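Side-chain contact in escrt-iii (PDB 2XVC), which probably acts in archaeal cell division as an ESCRT-III protein, this part being a small winged-helix domain linked to recruitment of the machinery to membranes: residues E29-S32 and K33-V37. Residues are numbered along the deposited sequence; the frame is centred on the assembly and turned at random.
Sequences EHFS and KVYGV
Phe31 and Tyr35 meet one turn apart on helix 28-35, the short second helix of this winged-helix domain, just before the chain turns toward helix 39-51. Their rings are 4.8 Å apart between centroids, with planes at 32°. Tyr35 CD2 lies over one face of Phe31, nearer the rim than the centre, and is 3.5 Å from Phe31 CD2. Phe31 CE1 also touches Val37 CG2, at 4.0 Å. The Phe31 ring is buried: Tyr18 meets it edge-to-face, and Ile10 and Val42 add apolar contacts. Replacing Phe31 by alanine removes the ring, which would probably open a gap between Tyr35, Val37 and Tyr18 and leave the Tyr35 ring freer to turn.

His30 and Val34, both exposed, form a CH-pi contact. Val34 CG2 sits over the imidazole face, 3.8 Å from its centroid and 21° off the ring normal. The CG of His30 is anti to the backbone N (chi1 176°), which carries the ring along the helix toward Val34.

Backbone hydrogen bonds of the i to i+4 kind link the two segments. Lys33 N, Val34 N and Tyr35 N donate to Glu29 O, His30 O and Phe31 O. The last such bond, Gly36 N to Ser32 O, is weak. Gly36 has left helical geometry with positive phi, a conformation that favours glycine, and here the helix ends. Glu29 OE1 forms a salt bridge to Lys39 NZ.

The turn is closed by the side chain of Ser32. Its hydroxyl donates to the backbone of Val37, the carbonyl just past the helix end. The Ser32 CA-H also approaches this oxygen, with CA 3.3 Å from Val37 O, and the stronger bond spans 2.7 Å from Ser32 OG to Val37 O.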
# COMPACT_ATOMS: atom_id res chain seq x y z
N GLU A 29 1.79 7.69 5.38
CA GLU A 29 2.26 8.21 6.67
C GLU A 29 1.61 7.47 7.84
O GLU A 29 2.30 6.91 8.69
CB GLU A 29 2.01 9.73 6.77
CG GLU A 29 2.70 10.44 7.94
CD GLU A 29 4.23 10.40 7.85
OE1 GLU A 29 4.78 10.39 6.72
OE2 GLU A 29 4.89 10.39 8.92
N HIS A 30 0.28 7.45 7.86
CA HIS A 30 -0.50 6.75 8.88
C HIS A 30 -0.15 5.25 8.94
O HIS A 30 0.11 4.72 10.01
CB HIS A 30 -2.00 6.95 8.62
CG HIS A 30 -2.90 6.20 9.56
ND1 HIS A 30 -3.19 6.65 10.83
CD2 HIS A 30 -3.59 5.04 9.39
CE1 HIS A 30 -4.01 5.79 11.41
NE2 HIS A 30 -4.27 4.81 10.57
N PHE A 31 -0.13 4.60 7.77
CA PHE A 31 0.15 3.16 7.69
C PHE A 31 1.53 2.81 8.26
O PHE A 31 1.67 1.84 9.00
CB PHE A 31 0.02 2.66 6.26
CG PHE A 31 0.12 1.16 6.12
CD1 PHE A 31 1.36 0.55 5.92
CD2 PHE A 31 -1.01 0.37 6.20
CE1 PHE A 31 1.46 -0.84 5.81
CE2 PHE A 31 -0.93 -1.02 6.09
CZ PHE A 31 0.31 -1.63 5.88
N SER A 32 2.53 3.61 7.89
CA SER A 32 3.89 3.41 8.37
C SER A 32 3.95 3.54 9.90
O SER A 32 4.60 2.75 10.57
CB SER A 32 4.84 4.42 7.73
OG SER A 32 6.15 4.25 8.23
N LYS A 33 3.24 4.54 10.42
CA LYS A 33 3.17 4.80 11.85
C LYS A 33 2.51 3.64 12.62
O LYS A 33 3.06 3.16 13.62
CB LYS A 33 2.41 6.12 12.08
CG LYS A 33 2.68 6.80 13.43
CD LYS A 33 1.56 6.56 14.45
CE LYS A 33 0.44 7.60 14.32
NZ LYS A 33 -0.79 7.16 15.07
N VAL A 34 1.36 3.17 12.14
CA VAL A 34 0.57 2.17 12.84
C VAL A 34 1.15 0.75 12.70
O VAL A 34 1.24 0.01 13.69
CB VAL A 34 -0.91 2.22 12.39
CG1 VAL A 34 -1.72 1.10 13.03
CG2 VAL A 34 -1.51 3.58 12.72
N TYR A 35 1.55 0.38 11.49
CA TYR A 35 2.01 -0.98 11.23
C TYR A 35 3.54 -1.16 11.25
O TYR A 35 4.04 -2.28 11.12
CB TYR A 35 1.37 -1.54 9.95
CG TYR A 35 -0.13 -1.58 10.09
CD1 TYR A 35 -0.77 -2.64 10.72
CD2 TYR A 35 -0.91 -0.51 9.63
CE1 TYR A 35 -2.14 -2.66 10.87
CE2 TYR A 35 -2.29 -0.52 9.78
CZ TYR A 35 -2.89 -1.59 10.40
OH TYR A 35 -4.25 -1.60 10.55
N GLY A 36 4.27 -0.06 11.43
CA GLY A 36 5.72 -0.12 11.60
C GLY A 36 6.55 -0.44 10.36
O GLY A 36 7.75 -0.71 10.47
N VAL A 37 5.92 -0.40 9.19
CA VAL A 37 6.61 -0.64 7.91
C VAL A 37 7.22 0.68 7.43
O VAL A 37 6.55 1.70 7.43
CB VAL A 37 5.62 -1.17 6.83
CG1 VAL A 37 6.36 -1.61 5.58
CG2 VAL A 37 4.78 -2.32 7.38